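Suppressor of fused homolog (Drosophila melanogaster, PDB 6LPH) probably sequesters transcription factors of the Hedgehog pathway by binding them, and is captured here through its N-terminal part in complex with a peptide of the kinase Fused. Local coordinates at residues Leu36-Leu41 against Pro128-Ala133; Asp23-Val28 against His73-Gly78; Glu103-Leu108 against Pro179-Ile184. All blocks are in the same frame, centred on the assembly; numbering follows the deposited sequence.

Interaction 1 of 3, residues Leu36-Leu41 against Pro128-Ala133; sequences LQVTTL and PPTWPA
Leu36 opens strand 36-40 and reaches across to the proline-rich turn before helix 131-146. Its branch Leu36 CD2 comes to 3.8 Å from CD of the Pro128 ring, the two side chains meeting at a slant, while Met57 of the next strand lies against the same leucine. Two residues further on, past Gln37, Val38 presents both its methyls to the start of the helix. Val38 CG1, anti to the backbone N (chi1 176°), stands 3.9 Å from Ala133 CB; Val38 CG2, beside the backbone N, is 4.0 Å from that same Ala133 CB and 4.1 Å from Thr130 CG2. The alanine methyl thus sits against the fork of the valine, and the Thr130 side chain crosses that of Val38 at roughly a right angle. Ile55 of strand 54-60 packs on Ala133 as well. Within 128-133 the backbone makes its own turn, Ala133 N donating to Thr130 O at 3.0 Å. Thr130 turns its methyl to Val38 and its OG1 to a polar side chain of the bound peptide, which also pairs antiparallel with residues 36-40 and carries the sheet on past this edge strand. Across 36-41 and 128-133 themselves the meeting is purely of carbon with carbon, which implies that close packing and the burial of apolar surface hold the peptide-binding strand against the helix start.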
loop_
_atom_site.group_PDB
_atom_site.type_symbol
_atom_site.label_atom_id
_atom_site.label_comp_id
_atom_site.label_asym_id
_atom_site.label_seq_id
_atom_site.Cartn_x
_atom_site.Cartn_y
_atom_site.Cartn_z
ATOM N N LEU A 36 -11.846 7.215 -5.744
ATOM C CA LEU A 36 -12.443 5.930 -5.443
ATOM C C LEU A 36 -11.874 5.375 -4.138
ATOM O O LEU A 36 -10.683 5.519 -3.874
ATOM C CB LEU A 36 -12.082 4.942 -6.551
ATOM C CG LEU A 36 -12.993 4.528 -7.709
ATOM C CD1 LEU A 36 -14.310 5.283 -7.806
ATOM C CD2 LEU A 36 -12.217 4.509 -9.014
ATOM N N GLN A 37 -12.728 4.727 -3.348
ATOM C CA GLN A 37 -12.280 3.940 -2.212
ATOM C C GLN A 37 -12.812 2.522 -2.284
ATOM O O GLN A 37 -13.926 2.295 -2.726
ATOM C CB GLN A 37 -12.735 4.545 -0.901
ATOM C CG GLN A 37 -12.254 5.969 -0.680
ATOM C CD GLN A 37 -12.435 6.415 0.752
ATOM O OE1 GLN A 37 -13.570 6.515 1.273
ATOM N NE2 GLN A 37 -11.327 6.681 1.406
ATOM N N VAL A 38 -12.011 1.574 -1.828
ATOM C CA VAL A 38 -12.530 0.251 -1.508
ATOM C C VAL A 38 -12.974 0.350 -0.046
ATOM O O VAL A 38 -12.174 0.657 0.841
ATOM C CB VAL A 38 -11.485 -0.868 -1.736
ATOM C CG1 VAL A 38 -12.038 -2.227 -1.291
ATOM C CG2 VAL A 38 -11.117 -0.965 -3.214
ATOM N N THR A 39 -14.254 0.087 0.181
ATOM C CA THR A 39 -14.926 0.321 1.452
ATOM C C THR A 39 -15.423 -1.021 2.037
ATOM O O THR A 39 -16.036 -1.830 1.335
ATOM C CB THR A 39 -16.103 1.276 1.201
ATOM O OG1 THR A 39 -15.590 2.496 0.623
ATOM C CG2 THR A 39 -16.834 1.590 2.474
ATOM N N THR A 40 -15.133 -1.283 3.303
ATOM C CA THR A 40 -15.641 -2.516 3.880
ATOM C C THR A 40 -17.105 -2.371 4.306
ATOM O O THR A 40 -17.572 -1.283 4.699
ATOM C CB THR A 40 -14.713 -3.102 4.977
ATOM O OG1 THR A 40 -14.896 -2.392 6.179
ATOM C CG2 THR A 40 -13.248 -2.931 4.582
ATOM N N LEU A 41 -17.842 -3.467 4.173
ATOM C CA LEU A 41 -19.285 -3.497 4.435
ATOM C C LEU A 41 -19.540 -3.697 5.920
ATOM O O LEU A 41 -20.139 -2.824 6.562
ATOM C CB LEU A 41 -19.953 -4.593 3.583
ATOM C CG LEU A 41 -20.063 -4.273 2.076
ATOM C CD1 LEU A 41 -20.675 -5.459 1.333
ATOM C CD2 LEU A 41 -20.856 -2.990 1.800
ATOM N N PRO A 128 -8.434 2.056 -11.294
ATOM C CA PRO A 128 -7.246 1.399 -10.736
ATOM C C PRO A 128 -7.553 -0.069 -10.448
ATOM O O PRO A 128 -8.709 -0.388 -10.143
ATOM C CB PRO A 128 -7.037 2.106 -9.384
ATOM C CG PRO A 128 -7.862 3.367 -9.457
ATOM C CD PRO A 128 -9.002 3.059 -10.373
ATOM N N PRO A 129 -6.540 -0.954 -10.520
ATOM C CA PRO A 129 -6.745 -2.326 -10.043
ATOM C C PRO A 129 -7.112 -2.315 -8.567
ATOM O O PRO A 129 -6.660 -1.426 -7.818
ATOM C CB PRO A 129 -5.378 -2.976 -10.229
ATOM C CG PRO A 129 -4.613 -2.100 -11.144
ATOM C CD PRO A 129 -5.147 -0.717 -10.935
ATOM N N THR A 130 -7.960 -3.251 -8.150
ATOM C CA THR A 130 -8.420 -3.264 -6.770
ATOM C C THR A 130 -7.771 -4.390 -5.996
ATOM O O THR A 130 -7.885 -4.459 -4.781
ATOM C CB THR A 130 -9.963 -3.357 -6.645
ATOM O OG1 THR A 130 -10.436 -4.488 -7.397
ATOM C CG2 THR A 130 -10.657 -2.090 -7.165
ATOM N N TRP A 131 -7.052 -5.264 -6.683
ATOM C CA TRP A 131 -6.356 -6.349 -5.972
ATOM C C TRP A 131 -5.437 -5.889 -4.836
ATOM O O TRP A 131 -5.312 -6.611 -3.847
ATOM C CB TRP A 131 -5.695 -7.360 -6.937
ATOM C CG TRP A 131 -4.475 -6.807 -7.659
ATOM C CD1 TRP A 131 -4.398 -6.346 -8.968
ATOM C CD2 TRP A 131 -3.111 -6.628 -7.107
ATOM N NE1 TRP A 131 -3.127 -5.916 -9.258
ATOM C CE2 TRP A 131 -2.306 -6.052 -8.187
ATOM C CE3 TRP A 131 -2.509 -6.869 -5.866
ATOM C CZ2 TRP A 131 -0.948 -5.765 -8.025
ATOM C CZ3 TRP A 131 -1.141 -6.574 -5.715
ATOM C CH2 TRP A 131 -0.389 -6.015 -6.757
ATOM N N PRO A 132 -4.805 -4.687 -4.931
ATOM C CA PRO A 132 -3.947 -4.279 -3.803
ATOM C C PRO A 132 -4.702 -4.062 -2.489
ATOM O O PRO A 132 -4.095 -4.134 -1.420
ATOM C CB PRO A 132 -3.279 -2.985 -4.324
ATOM C CG PRO A 132 -3.214 -3.257 -5.831
ATOM C CD PRO A 132 -4.608 -3.768 -6.067
ATOM N N ALA A 133 -6.010 -3.821 -2.564
ATOM C CA ALA A 133 -6.840 -3.712 -1.364
ATOM C C ALA A 133 -6.845 -4.990 -0.516
ATOM O O ALA A 133 -6.737 -4.884 0.702
ATOM C CB ALA A 133 -8.271 -3.278 -1.714
#

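Interaction 2 of 3, residues Asp23-Val28 against His73-Gly78; sequences DHLGQV and HYISFG
Helix 16-28 lies over one face of the mixed beta-sheet, and within 23-28 a single leucine, Leu25, meets strand 71-77. Leu25 CD2 meets the end of Ile75, with CD1 of the isoleucine 4.0 Å away; the leucine and isoleucine run alongside each other, pointing opposite ways. The other branch, Leu25 CD1, lies 3.7 Å from Phe77 CZ, approaching the far end of the ring at an oblique angle. With CG anti to the carbonyl carbon (chi1 -68°), the leucine points its forked end at the strand, and one methyl goes to each of two residues. Ile75 and Phe77 are two apart in an extended strand and emerge on the same side of the sheet, so this is helix-on-sheet packing against a mixed, largely antiparallel sheet; Ile75 is directed at the helix, whereas Phe77 reaches Leu25 with the far end of its ring. The intervening Ser76 turns to the other side, where its OG is bonded to Glu103 OE1 of the neighbouring strand. All three touching side chains are buried. The rest of the helix adds to the cover: Leu18, Ile21 and Ile22 also touch Phe77, and Tyr58 of strand 54-60 packs against both Leu25 and Ile75. Ile75 CD1 has a further role within its own strand, for it rests over the centre of the His73 imidazole, 3.9 Å above the ring plane. That histidine is bonded by its ND1 to Tyr29 OH, just past the helix, and by its NE2 to Asp178 OD1.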
loop_
_atom_site.group_PDB
_atom_site.type_symbol
_atom_site.label_atom_id
_atom_site.label_comp_id
_atom_site.label_asym_id
_atom_site.label_seq_id
_atom_site.Cartn_x
_atom_site.Cartn_y
_atom_site.Cartn_z
ATOM N N ASP A 23 -7.556 15.148 5.193
ATOM C CA ASP A 23 -7.000 16.480 5.001
ATOM C C ASP A 23 -5.575 16.472 4.442
ATOM O O ASP A 23 -5.274 17.196 3.486
ATOM C CB ASP A 23 -7.088 17.294 6.296
ATOM C CG ASP A 23 -8.520 17.680 6.634
ATOM O OD1 ASP A 23 -8.786 18.135 7.765
ATOM O OD2 ASP A 23 -9.400 17.519 5.753
ATOM N N HIS A 24 -4.708 15.644 5.018
ATOM C CA HIS A 24 -3.355 15.436 4.486
ATOM C C HIS A 24 -3.363 15.006 3.036
ATOM O O HIS A 24 -2.609 15.553 2.213
ATOM C CB HIS A 24 -2.626 14.394 5.327
ATOM C CG HIS A 24 -1.162 14.284 5.021
ATOM N ND1 HIS A 24 -0.352 15.360 4.947
ATOM C CD2 HIS A 24 -0.354 13.166 4.794
ATOM C CE1 HIS A 24 0.911 14.954 4.668
ATOM N NE2 HIS A 24 0.907 13.615 4.585
ATOM N N LEU A 25 -4.190 14.011 2.708
ATOM C CA LEU A 25 -4.306 13.556 1.303
ATOM C C LEU A 25 -4.841 14.657 0.379
ATOM O O LEU A 25 -4.463 14.731 -0.804
ATOM C CB LEU A 25 -5.161 12.302 1.179
ATOM C CG LEU A 25 -4.550 11.035 1.805
ATOM C CD1 LEU A 25 -5.533 9.858 1.827
ATOM C CD2 LEU A 25 -3.269 10.665 1.060
ATOM N N GLY A 26 -5.717 15.508 0.910
ATOM C CA GLY A 26 -6.244 16.649 0.126
ATOM C C GLY A 26 -5.177 17.671 -0.278
ATOM O O GLY A 26 -5.267 18.328 -1.341
ATOM N N GLN A 27 -4.154 17.796 0.557
ATOM C CA GLN A 27 -3.052 18.726 0.310
ATOM C C GLN A 27 -2.096 18.141 -0.711
ATOM O O GLN A 27 -1.478 18.862 -1.501
ATOM C CB GLN A 27 -2.261 18.945 1.594
ATOM C CG GLN A 27 -3.046 19.623 2.700
ATOM C CD GLN A 27 -3.072 21.129 2.583
ATOM O OE1 GLN A 27 -2.737 21.824 3.539
ATOM N NE2 GLN A 27 -3.470 21.645 1.435
ATOM N N VAL A 28 -1.956 16.825 -0.666
ATOM C CA VAL A 28 -1.031 16.134 -1.532
ATOM C C VAL A 28 -1.691 15.930 -2.911
ATOM O O VAL A 28 -1.033 15.982 -3.947
ATOM C CB VAL A 28 -0.587 14.793 -0.879
ATOM C CG1 VAL A 28 0.173 13.891 -1.868
ATOM C CG2 VAL A 28 0.302 15.067 0.316
ATOM N N HIS A 73 -1.684 4.776 -6.541
ATOM C CA HIS A 73 -1.213 4.970 -5.135
ATOM C C HIS A 73 -2.358 4.595 -4.193
ATOM O O HIS A 73 -3.473 5.166 -4.291
ATOM C CB HIS A 73 -0.802 6.413 -4.962
ATOM C CG HIS A 73 -0.160 6.754 -3.630
ATOM N ND1 HIS A 73 -0.068 8.038 -3.199
ATOM C CD2 HIS A 73 0.439 5.968 -2.645
ATOM C CE1 HIS A 73 0.564 8.087 -2.003
ATOM N NE2 HIS A 73 0.899 6.831 -1.660
ATOM N N TYR A 74 -2.120 3.595 -3.346
ATOM C CA TYR A 74 -3.136 3.088 -2.426
ATOM C C TYR A 74 -2.825 3.532 -1.003
ATOM O O TYR A 74 -1.666 3.471 -0.604
ATOM C CB TYR A 74 -3.110 1.565 -2.443
ATOM C CG TYR A 74 -3.438 1.044 -3.836
ATOM C CD1 TYR A 74 -2.457 0.968 -4.822
ATOM C CD2 TYR A 74 -4.742 0.701 -4.166
ATOM C CE1 TYR A 74 -2.772 0.463 -6.125
ATOM C CE2 TYR A 74 -5.064 0.181 -5.461
ATOM C CZ TYR A 74 -4.058 0.105 -6.430
ATOM O OH TYR A 74 -4.340 -0.344 -7.707
ATOM N N ILE A 75 -3.845 3.970 -0.253
ATOM C CA ILE A 75 -3.639 4.406 1.182
ATOM C C ILE A 75 -4.715 3.791 2.075
ATOM O O ILE A 75 -5.906 3.924 1.775
ATOM C CB ILE A 75 -3.591 5.938 1.358
ATOM C CG1 ILE A 75 -2.549 6.564 0.432
ATOM C CG2 ILE A 75 -3.257 6.307 2.837
ATOM C CD1 ILE A 75 -3.138 7.125 -0.836
ATOM N N SER A 76 -4.304 3.089 3.148
ATOM C CA SER A 76 -5.257 2.400 4.040
ATOM C C SER A 76 -5.745 3.302 5.154
ATOM O O SER A 76 -5.060 4.275 5.541
ATOM C CB SER A 76 -4.598 1.164 4.703
ATOM O OG SER A 76 -3.706 1.555 5.776
ATOM N N PHE A 77 -6.917 2.961 5.695
ATOM C CA PHE A 77 -7.460 3.641 6.881
ATOM C C PHE A 77 -7.959 2.557 7.803
ATOM O O PHE A 77 -8.911 1.823 7.445
ATOM C CB PHE A 77 -8.666 4.511 6.526
ATOM C CG PHE A 77 -8.375 5.617 5.548
ATOM C CD1 PHE A 77 -8.284 5.354 4.174
ATOM C CD2 PHE A 77 -8.275 6.940 5.984
ATOM C CE1 PHE A 77 -8.046 6.377 3.262
ATOM C CE2 PHE A 77 -8.055 7.964 5.065
ATOM C CZ PHE A 77 -7.935 7.684 3.701
ATOM N N GLY A 78 -7.350 2.468 8.985
ATOM C CA GLY A 78 -7.789 1.533 10.007
ATOM C C GLY A 78 -6.714 1.035 10.950
ATOM O O GLY A 78 -7.049 0.618 12.050
#

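Interaction 3 of 3, residues Glu103-Leu108 against Pro179-Ile184; sequences ELTFRL and PQLGCI
Polar contact is carried by Arg107, whose guanidinium takes hold of the Gln180 side-chain carbonyl. Arg107 NH2 donates to Gln180 OE1 at 2.8 Å with an N-H...O angle of 158°, while Arg107 NH1 makes a weak bond of 3.2 Å to the same Gln180 OE1. The oxygen sits at the edge of the guanidinium and in its plane, but NH2 is tilted 22° from the carbonyl plane, and the amide is turned 49° against the guanidinium. An extended chain from CG to NE carries the charged end out from the strand. Other partners fix it further: NH2 forms a salt bridge with Asp178, NE bonds to Gln195 and NH1 to His71, so all three nitrogens of the buried arginine are engaged. Van der Waals packing adds the Pro179 ring, whose CD approaches Arg107 NE obliquely at 3.9 Å. The apolar contact is Thr105 CG2 with Leu181 CD1, 3.8 Å apart. Thr105 turns its OG1 elsewhere, to Asp178 OD1, while the other carboxylate oxygen of Asp178 also accepts from Leu181 N. The aspartate thereby ties together strand 97-109 and the irregular turn that interrupts strand 172-186. Arg107, Asp178 and Gln180 together form a buried polar cluster on the face of the central mixed sheet, joining a strand to the irregular break in a strand two places away.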
loop_
_atom_site.group_PDB
_atom_site.type_symbol
_atom_site.label_atom_id
_atom_site.label_comp_id
_atom_site.label_asym_id
_atom_site.label_seq_id
_atom_site.Cartn_x
_atom_site.Cartn_y
_atom_site.Cartn_z
ATOM N N GLU A 103 -0.240 3.862 8.813
ATOM C CA GLU A 103 -1.112 3.268 7.801
ATOM C C GLU A 103 -0.232 2.737 6.696
ATOM O O GLU A 103 0.934 3.134 6.569
ATOM C CB GLU A 103 -2.164 4.256 7.227
ATOM C CG GLU A 103 -3.202 4.751 8.272
ATOM C CD GLU A 103 -4.241 3.718 8.693
ATOM O OE1 GLU A 103 -4.267 2.549 8.172
ATOM O OE2 GLU A 103 -5.088 4.101 9.537
ATOM N N LEU A 104 -0.805 1.822 5.903
ATOM C CA LEU A 104 -0.105 1.237 4.787
ATOM C C LEU A 104 -0.325 2.037 3.499
ATOM O O LEU A 104 -1.457 2.494 3.227
ATOM C CB LEU A 104 -0.637 -0.172 4.536
ATOM C CG LEU A 104 -0.392 -1.155 5.705
ATOM C CD1 LEU A 104 -1.137 -2.462 5.472
ATOM C CD2 LEU A 104 1.107 -1.413 5.891
ATOM N N THR A 105 0.745 2.206 2.717
ATOM C CA THR A 105 0.603 2.680 1.343
ATOM C C THR A 105 1.246 1.704 0.335
ATOM O O THR A 105 2.036 0.823 0.716
ATOM C CB THR A 105 1.113 4.118 1.123
ATOM O OG1 THR A 105 2.534 4.115 1.018
ATOM C CG2 THR A 105 0.696 5.076 2.303
ATOM N N PHE A 106 0.901 1.856 -0.938
ATOM C CA PHE A 106 1.479 0.975 -1.955
ATOM C C PHE A 106 1.465 1.745 -3.277
ATOM O O PHE A 106 0.522 2.500 -3.547
ATOM C CB PHE A 106 0.661 -0.307 -2.014
ATOM C CG PHE A 106 1.132 -1.328 -3.051
ATOM C CD1 PHE A 106 2.435 -1.862 -3.010
ATOM C CD2 PHE A 106 0.249 -1.804 -4.012
ATOM C CE1 PHE A 106 2.862 -2.830 -3.913
ATOM C CE2 PHE A 106 0.660 -2.811 -4.931
ATOM C CZ PHE A 106 1.971 -3.302 -4.889
ATOM N N ARG A 107 2.553 1.638 -4.036
ATOM C CA ARG A 107 2.632 2.297 -5.353
ATOM C C ARG A 107 2.768 1.241 -6.427
ATOM O O ARG A 107 3.729 0.444 -6.447
ATOM C CB ARG A 107 3.769 3.290 -5.422
ATOM C CG ARG A 107 3.561 4.463 -4.423
ATOM C CD ARG A 107 4.681 5.471 -4.502
ATOM N NE ARG A 107 4.542 6.490 -3.452
ATOM C CZ ARG A 107 3.778 7.584 -3.561
ATOM N NH1 ARG A 107 3.104 7.834 -4.711
ATOM N NH2 ARG A 107 3.720 8.467 -2.554
ATOM N N LEU A 108 1.811 1.229 -7.326
ATOM C CA LEU A 108 1.758 0.139 -8.315
ATOM C C LEU A 108 1.895 0.648 -9.765
ATOM O O LEU A 108 1.052 1.407 -10.247
ATOM C CB LEU A 108 0.483 -0.662 -8.110
ATOM C CG LEU A 108 0.175 -1.706 -9.216
ATOM C CD1 LEU A 108 1.220 -2.810 -9.228
ATOM C CD2 LEU A 108 -1.233 -2.279 -9.010
ATOM N N PRO A 179 7.294 8.557 0.349
ATOM C CA PRO A 179 8.033 9.779 0.013
ATOM C C PRO A 179 7.151 11.043 -0.030
ATOM O O PRO A 179 7.631 12.137 0.259
ATOM C CB PRO A 179 8.610 9.470 -1.389
ATOM C CG PRO A 179 7.680 8.451 -1.965
ATOM C CD PRO A 179 7.194 7.627 -0.799
ATOM N N GLN A 180 5.883 10.888 -0.402
ATOM C CA GLN A 180 4.925 12.004 -0.471
ATOM C C GLN A 180 4.287 12.260 0.877
ATOM O O GLN A 180 4.123 13.415 1.303
ATOM C CB GLN A 180 3.763 11.605 -1.376
ATOM C CG GLN A 180 3.694 12.365 -2.632
ATOM C CD GLN A 180 2.625 11.831 -3.536
ATOM O OE1 GLN A 180 2.240 10.649 -3.455
ATOM N NE2 GLN A 180 2.126 12.698 -4.411
ATOM N N LEU A 181 3.873 11.179 1.529
ATOM C CA LEU A 181 3.003 11.332 2.705
ATOM C C LEU A 181 3.780 11.521 3.991
ATOM O O LEU A 181 3.302 12.196 4.894
ATOM C CB LEU A 181 2.017 10.179 2.842
ATOM C CG LEU A 181 1.126 9.950 1.614
ATOM C CD1 LEU A 181 0.113 8.860 1.901
ATOM C CD2 LEU A 181 0.451 11.245 1.195
ATOM N N GLY A 182 4.963 10.908 4.062
ATOM C CA GLY A 182 5.819 11.026 5.241
ATOM C C GLY A 182 5.131 10.587 6.531
ATOM O O GLY A 182 4.506 9.535 6.598
ATOM N N CYS A 183 5.239 11.406 7.570
ATOM C CA CYS A 183 4.678 11.045 8.862
ATOM C C CYS A 183 3.957 12.293 9.358
ATOM O O CYS A 183 4.447 13.390 9.153
ATOM C CB CYS A 183 5.801 10.629 9.830
ATOM S SG CYS A 183 6.896 9.300 9.213
ATOM N N ILE A 184 2.786 12.133 9.965
ATOM C CA ILE A 184 2.013 13.289 10.415
ATOM C C ILE A 184 1.530 13.121 11.856
ATOM O O ILE A 184 1.456 11.988 12.382
ATOM C CB ILE A 184 0.775 13.555 9.533
ATOM C CG1 ILE A 184 -0.275 12.428 9.703
ATOM C CG2 ILE A 184 1.159 13.710 8.049
ATOM C CD1 ILE A 184 -1.554 12.661 8.908
#

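All three contacts reach the same mixed sheet. Interactions 2 and 3 are close, their centres about 8 Å apart, and use the adjacent strands 71-77 and 97-109; His24 NE2 with Leu181 O is a probable hydrogen bond between them. Interaction 1 lies farther out, its centre about 14 Å from that of interaction 2 and 16 Å from that of interaction 3, at strand 36-40, one of the two outermost strands, yet Pro129 and Pro132 touch Tyr74, and Trp131 and Pro132 touch Phe106 and Leu108. Along the chain interaction 2 closes before interaction 3 opens, and interaction 1 crosses both. The peptide-binding edge is thus linked to the sheet centre through side chains of strands 71-77 and 97-109.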